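Long-range contact in bacillaene synthase decarboxylase PksI (Bacillus subtilis, PDB 4Q1K), which decarboxylates a 3-methylglutaconyl group tethered to PksL to a 3-methylcrotonyl group during synthesis of the antibiotic bacillaene: residues B[33-47]-B[69-83]. The protein carries 1 engineered substitution. Sequence-based numbering, arbitrary orientation.
Sequences AIIQVKMQDRTHKNA and YKAVILTGYDNYFAS
I35 lies over one face of the Y69 ring, its CB 3.8 Å from the ring centroid and almost on the ring normal. The ring edge meets the backbone at A33 and I34. This is the start of a parallel strand pair, 34-39 beside 71-75, in the crotonase fold. Helix 50-65 completes the right-handed beta-alpha-beta unit and covers I35 and V37. The pairing runs from I34 with A71 to K38 with T75. V37 N gives a short hydrogen bond of 2.6 Å to I73 O, and M39 N ends the ladder with a nearly straight one (175°) to T75 O. On the helix 50-65 side, I35 and V72 lie side by side, and V37 CG1 touches L74 CD1. M39 bends at chi3 (-74°), which brings CE over the F81 ring, toward its rim.

Beyond the strands the loops pack through aromatic rings. Y77 takes R42 CG over one face. The guanidinium plane is tilted 49° to that ring, and Y77 CG lies over the centre of the guanidinium. R42 NH1 forms a long salt bridge to D78 OD2 (3.6 Å), and a water links NH1 to D78 OD1. K45 CB sits 3.8 Å over the centroid of the Y80 ring. S83 closes the contact: its N donates a hydrogen bond to N46 O, and its OG gives a 2.7 Å hydrogen bond to K45 O.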
loop_
_atom_site.group_PDB
_atom_site.type_symbol
_atom_site.label_atom_id
_atom_site.label_comp_id
_atom_site.label_asym_id
_atom_site.label_seq_id
_atom_site.Cartn_x
_atom_site.Cartn_y
_atom_site.Cartn_z
ATOM N N ALA B 33 -29.860 -13.532 -6.390
ATOM C CA ALA B 33 -28.423 -13.879 -6.393
ATOM C C ALA B 33 -27.587 -13.253 -5.269
ATOM O O ALA B 33 -26.349 -13.188 -5.411
ATOM C CB ALA B 33 -27.808 -13.462 -7.761
ATOM N N ILE B 34 -28.212 -12.752 -4.192
ATOM C CA ILE B 34 -27.458 -12.145 -3.081
ATOM C C ILE B 34 -27.936 -12.821 -1.800
ATOM O O ILE B 34 -29.187 -12.810 -1.496
ATOM C CB ILE B 34 -27.866 -10.650 -2.930
ATOM C CG1 ILE B 34 -27.580 -9.972 -4.294
ATOM C CG2 ILE B 34 -27.041 -10.004 -1.768
ATOM C CD1 ILE B 34 -27.887 -8.456 -4.314
ATOM N N ILE B 35 -26.962 -13.290 -1.020
ATOM C CA ILE B 35 -27.251 -14.004 0.229
ATOM C C ILE B 35 -26.582 -13.177 1.348
ATOM O O ILE B 35 -25.399 -12.829 1.239
ATOM C CB ILE B 35 -26.711 -15.464 0.160
ATOM C CG1 ILE B 35 -27.107 -16.323 1.363
ATOM C CG2 ILE B 35 -25.196 -15.524 -0.103
ATOM C CD1 ILE B 35 -28.573 -16.419 1.558
ATOM N N GLN B 36 -27.351 -12.921 2.373
ATOM C CA GLN B 36 -26.874 -12.222 3.579
ATOM C C GLN B 36 -26.676 -13.210 4.705
ATOM O O GLN B 36 -27.575 -14.031 5.008
ATOM C CB GLN B 36 -27.808 -11.068 3.940
ATOM C CG GLN B 36 -27.424 -10.323 5.236
ATOM C CD GLN B 36 -28.452 -9.226 5.478
ATOM O OE1 GLN B 36 -28.425 -8.230 4.793
ATOM N NE2 GLN B 36 -29.405 -9.461 6.323
ATOM N N VAL B 37 -25.458 -13.193 5.264
ATOM C CA VAL B 37 -25.107 -14.028 6.447
ATOM C C VAL B 37 -25.057 -13.090 7.673
ATOM O O VAL B 37 -24.156 -12.290 7.783
ATOM C CB VAL B 37 -23.774 -14.777 6.257
ATOM C CG1 VAL B 37 -23.377 -15.632 7.505
ATOM C CG2 VAL B 37 -23.855 -15.706 5.020
ATOM N N LYS B 38 -26.091 -13.132 8.531
ATOM C CA LYS B 38 -26.136 -12.200 9.652
ATOM C C LYS B 38 -25.775 -12.956 10.935
ATOM O O LYS B 38 -26.545 -13.821 11.404
ATOM C CB LYS B 38 -27.548 -11.684 9.827
ATOM C CG LYS B 38 -27.622 -10.737 11.035
ATOM C CD LYS B 38 -29.005 -10.101 11.078
ATOM C CE LYS B 38 -29.241 -9.260 12.333
ATOM N NZ LYS B 38 -30.618 -8.756 12.097
ATOM N N MET B 39 -24.704 -12.523 11.575
ATOM C CA MET B 39 -24.257 -13.102 12.867
ATOM C C MET B 39 -25.067 -12.414 13.978
ATOM O O MET B 39 -25.063 -11.161 14.085
ATOM C CB MET B 39 -22.774 -12.734 13.057
ATOM C CG MET B 39 -21.973 -13.431 11.969
ATOM S SD MET B 39 -20.206 -13.177 12.141
ATOM C CE MET B 39 -20.091 -11.440 11.585
ATOM N N GLN B 40 -25.699 -13.214 14.826
ATOM C CA GLN B 40 -26.567 -12.699 15.872
ATOM C C GLN B 40 -26.572 -13.626 17.096
ATOM O O GLN B 40 -27.640 -14.037 17.600
ATOM C CB GLN B 40 -27.974 -12.401 15.347
ATOM C CG GLN B 40 -28.614 -13.605 14.646
ATOM C CD GLN B 40 -30.067 -13.388 14.190
ATOM O OE1 GLN B 40 -30.813 -14.366 14.026
ATOM N NE2 GLN B 40 -30.477 -12.135 14.016
ATOM N N ASP B 41 -25.363 -13.924 17.577
ATOM C CA ASP B 41 -25.150 -14.468 18.935
ATOM C C ASP B 41 -25.135 -13.322 19.944
ATOM O O ASP B 41 -24.080 -12.790 20.270
ATOM C CB ASP B 41 -23.891 -15.310 18.991
ATOM C CG ASP B 41 -23.838 -16.154 20.272
ATOM O OD1 ASP B 41 -24.386 -15.690 21.287
ATOM O OD2 ASP B 41 -23.208 -17.212 20.220
ATOM N N ARG B 42 -26.328 -12.903 20.356
ATOM C CA ARG B 42 -26.499 -11.762 21.243
ATOM C C ARG B 42 -25.929 -12.026 22.644
ATOM O O ARG B 42 -25.327 -11.138 23.193
ATOM C CB ARG B 42 -27.968 -11.320 21.312
ATOM C CG ARG B 42 -28.558 -11.038 19.942
ATOM C CD ARG B 42 -29.952 -10.428 19.977
ATOM N NE ARG B 42 -30.352 -10.462 18.573
ATOM C CZ ARG B 42 -30.570 -9.420 17.798
ATOM N NH1 ARG B 42 -30.527 -8.178 18.300
ATOM N NH2 ARG B 42 -30.876 -9.660 16.516
ATOM N N THR B 43 -26.052 -13.267 23.135
ATOM C CA THR B 43 -25.455 -13.699 24.396
ATOM C C THR B 43 -23.965 -13.421 24.398
ATOM O O THR B 43 -23.457 -12.870 25.374
ATOM C CB THR B 43 -25.589 -15.200 24.627
ATOM O OG1 THR B 43 -26.958 -15.487 24.637
ATOM C CG2 THR B 43 -25.021 -15.602 26.013
ATOM N N HIS B 44 -23.255 -13.760 23.318
ATOM C CA HIS B 44 -21.821 -13.542 23.293
ATOM C C HIS B 44 -21.333 -12.317 22.514
ATOM O O HIS B 44 -20.145 -12.222 22.193
ATOM C CB HIS B 44 -21.135 -14.735 22.742
ATOM C CG HIS B 44 -21.372 -15.971 23.552
ATOM N ND1 HIS B 44 -22.553 -16.690 23.481
ATOM C CD2 HIS B 44 -20.579 -16.621 24.451
ATOM C CE1 HIS B 44 -22.483 -17.729 24.303
ATOM N NE2 HIS B 44 -21.303 -17.711 24.904
ATOM N N LYS B 45 -22.235 -11.405 22.155
ATOM C CA LYS B 45 -21.840 -10.226 21.344
ATOM C C LYS B 45 -21.057 -10.651 20.104
ATOM O O LYS B 45 -20.048 -10.021 19.708
ATOM C CB LYS B 45 -21.031 -9.265 22.210
ATOM C CG LYS B 45 -21.853 -8.804 23.416
ATOM C CD LYS B 45 -20.953 -8.714 24.626
ATOM C CE LYS B 45 -20.751 -7.274 25.040
ATOM N NZ LYS B 45 -21.910 -6.856 25.884
ATOM N N ASN B 46 -21.505 -11.737 19.450
ATOM C CA ASN B 46 -20.786 -12.222 18.248
ATOM C C ASN B 46 -19.356 -12.640 18.466
ATOM O O ASN B 46 -18.548 -12.700 17.533
ATOM C CB ASN B 46 -20.917 -11.206 17.070
ATOM C CG ASN B 46 -22.263 -11.259 16.399
ATOM O OD1 ASN B 46 -22.553 -10.434 15.491
ATOM N ND2 ASN B 46 -23.124 -12.175 16.841
ATOM N N ALA B 47 -18.990 -12.970 19.732
ATOM C CA ALA B 47 -17.719 -13.645 19.927
ATOM C C ALA B 47 -17.938 -15.095 19.428
ATOM O O ALA B 47 -19.125 -15.517 19.278
ATOM C CB ALA B 47 -17.271 -13.597 21.383
ATOM N N TYR B 69 -25.499 -17.962 -6.149
ATOM C CA TYR B 69 -25.362 -16.632 -5.610
ATOM C C TYR B 69 -24.184 -15.952 -6.303
ATOM O O TYR B 69 -23.244 -16.589 -6.738
ATOM C CB TYR B 69 -25.150 -16.559 -4.108
ATOM C CG TYR B 69 -26.363 -17.082 -3.412
ATOM C CD1 TYR B 69 -27.575 -16.388 -3.481
ATOM C CD2 TYR B 69 -26.333 -18.345 -2.821
ATOM C CE1 TYR B 69 -28.715 -16.908 -2.886
ATOM C CE2 TYR B 69 -27.459 -18.849 -2.194
ATOM C CZ TYR B 69 -28.642 -18.114 -2.259
ATOM O OH TYR B 69 -29.774 -18.599 -1.640
ATOM N N LYS B 70 -24.288 -14.637 -6.425
ATOM C CA LYS B 70 -23.207 -13.808 -6.982
ATOM C C LYS B 70 -22.423 -13.003 -5.920
ATOM O O LYS B 70 -21.249 -12.569 -6.172
ATOM C CB LYS B 70 -23.825 -12.797 -8.012
ATOM C CG LYS B 70 -24.209 -13.563 -9.340
ATOM C CD LYS B 70 -25.103 -12.696 -10.228
ATOM C CE LYS B 70 -25.485 -13.455 -11.518
ATOM N NZ LYS B 70 -26.177 -12.401 -12.329
ATOM N N ALA B 71 -23.075 -12.753 -4.778
ATOM C CA ALA B 71 -22.397 -11.966 -3.732
ATOM C C ALA B 71 -22.933 -12.408 -2.406
ATOM O O ALA B 71 -24.131 -12.674 -2.263
ATOM C CB ALA B 71 -22.727 -10.448 -3.887
ATOM N N VAL B 72 -22.056 -12.359 -1.416
ATOM C CA VAL B 72 -22.431 -12.642 -0.066
ATOM C C VAL B 72 -22.208 -11.397 0.800
ATOM O O VAL B 72 -21.168 -10.726 0.644
ATOM C CB VAL B 72 -21.489 -13.740 0.547
ATOM C CG1 VAL B 72 -21.803 -13.953 2.039
ATOM C CG2 VAL B 72 -21.491 -15.038 -0.325
ATOM N N ILE B 73 -23.176 -11.066 1.666
ATOM C CA ILE B 73 -22.975 -9.988 2.653
ATOM C C ILE B 73 -22.873 -10.658 4.039
ATOM O O ILE B 73 -23.814 -11.289 4.459
ATOM C CB ILE B 73 -24.165 -9.011 2.665
ATOM C CG1 ILE B 73 -24.381 -8.357 1.264
ATOM C CG2 ILE B 73 -23.988 -7.947 3.772
ATOM C CD1 ILE B 73 -25.728 -7.607 1.153
ATOM N N LEU B 74 -21.733 -10.469 4.679
ATOM C CA LEU B 74 -21.433 -10.988 6.035
ATOM C C LEU B 74 -21.574 -9.783 6.987
ATOM O O LEU B 74 -20.927 -8.738 6.786
ATOM C CB LEU B 74 -20.016 -11.584 6.150
ATOM C CG LEU B 74 -19.532 -11.994 7.536
ATOM C CD1 LEU B 74 -20.476 -13.157 8.002
ATOM C CD2 LEU B 74 -18.111 -12.519 7.394
ATOM N N THR B 75 -22.469 -9.891 7.980
ATOM C CA THR B 75 -22.690 -8.693 8.842
ATOM C C THR B 75 -23.084 -9.131 10.217
ATOM O O THR B 75 -23.364 -10.355 10.423
ATOM C CB THR B 75 -23.807 -7.780 8.237
ATOM O OG1 THR B 75 -23.769 -6.465 8.860
ATOM C CG2 THR B 75 -25.276 -8.408 8.369
ATOM N N GLY B 76 -23.190 -8.180 11.150
ATOM C CA GLY B 76 -23.491 -8.505 12.566
ATOM C C GLY B 76 -24.900 -8.054 12.943
ATOM O O GLY B 76 -25.788 -7.972 12.082
ATOM N N TYR B 77 -25.121 -7.747 14.226
ATOM C CA TYR B 77 -26.374 -7.203 14.664
ATOM C C TYR B 77 -26.055 -5.966 15.507
ATOM O O TYR B 77 -25.000 -5.933 16.185
ATOM C CB TYR B 77 -27.215 -8.271 15.477
ATOM C CG TYR B 77 -26.585 -8.461 16.861
ATOM C CD1 TYR B 77 -27.090 -7.755 17.987
ATOM C CD2 TYR B 77 -25.466 -9.273 17.024
ATOM C CE1 TYR B 77 -26.491 -7.867 19.248
ATOM C CE2 TYR B 77 -24.834 -9.364 18.276
ATOM C CZ TYR B 77 -25.356 -8.653 19.356
ATOM O OH TYR B 77 -24.730 -8.754 20.589
ATOM N N ASP B 78 -26.988 -5.003 15.471
ATOM C CA ASP B 78 -26.901 -3.785 16.331
ATOM C C ASP B 78 -25.493 -3.218 16.263
ATOM O O ASP B 78 -24.998 -2.916 15.170
ATOM C CB ASP B 78 -27.301 -4.121 17.789
ATOM C CG ASP B 78 -28.816 -4.414 17.916
ATOM O OD1 ASP B 78 -29.568 -4.176 16.928
ATOM O OD2 ASP B 78 -29.221 -4.903 18.985
ATOM N N ASN B 79 -24.827 -3.093 17.406
ATOM C CA ASN B 79 -23.486 -2.533 17.462
ATOM C C ASN B 79 -22.264 -3.486 17.361
ATOM O O ASN B 79 -21.135 -3.078 17.632
ATOM C CB ASN B 79 -23.384 -1.598 18.717
ATOM C CG ASN B 79 -23.634 -2.357 20.009
ATOM O OD1 ASN B 79 -24.341 -3.410 20.010
ATOM N ND2 ASN B 79 -23.050 -1.882 21.117
ATOM N N TYR B 80 -22.432 -4.767 16.993
ATOM C CA TYR B 80 -21.334 -5.740 16.979
ATOM C C TYR B 80 -21.254 -6.381 15.586
ATOM O O TYR B 80 -22.232 -6.958 15.103
ATOM C CB TYR B 80 -21.656 -6.893 17.984
ATOM C CG TYR B 80 -21.227 -6.402 19.399
ATOM C CD1 TYR B 80 -19.881 -6.426 19.747
ATOM C CD2 TYR B 80 -22.122 -5.763 20.245
ATOM C CE1 TYR B 80 -19.438 -5.917 20.970
ATOM C CE2 TYR B 80 -21.703 -5.258 21.497
ATOM C CZ TYR B 80 -20.362 -5.347 21.832
ATOM O OH TYR B 80 -19.829 -4.859 23.022
ATOM N N PHE B 81 -20.110 -6.309 14.997
ATOM C CA PHE B 81 -19.877 -7.150 13.827
ATOM C C PHE B 81 -19.443 -8.568 14.371
ATOM O O PHE B 81 -20.122 -9.568 14.203
ATOM C CB PHE B 81 -18.719 -6.570 12.941
ATOM C CG PHE B 81 -18.327 -7.479 11.795
ATOM C CD1 PHE B 81 -19.251 -7.693 10.717
ATOM C CD2 PHE B 81 -17.080 -8.151 11.793
ATOM C CE1 PHE B 81 -18.890 -8.536 9.626
ATOM C CE2 PHE B 81 -16.718 -9.018 10.748
ATOM C CZ PHE B 81 -17.626 -9.197 9.673
ATOM N N ALA B 82 -18.299 -8.620 15.051
ATOM C CA ALA B 82 -17.755 -9.910 15.507
ATOM C C ALA B 82 -16.699 -9.566 16.547
ATOM O O ALA B 82 -15.872 -8.678 16.348
ATOM C CB ALA B 82 -17.196 -10.818 14.376
ATOM N N SER B 83 -16.682 -10.310 17.654
ATOM C CA SER B 83 -15.887 -9.872 18.820
ATOM C C SER B 83 -14.719 -10.827 19.064
ATOM O O SER B 83 -14.018 -10.680 20.056
ATOM C CB SER B 83 -16.817 -9.983 20.073
ATOM O OG SER B 83 -17.633 -8.865 20.090
HETATM O O HOH W 1 -31.412 -5.922 16.827
#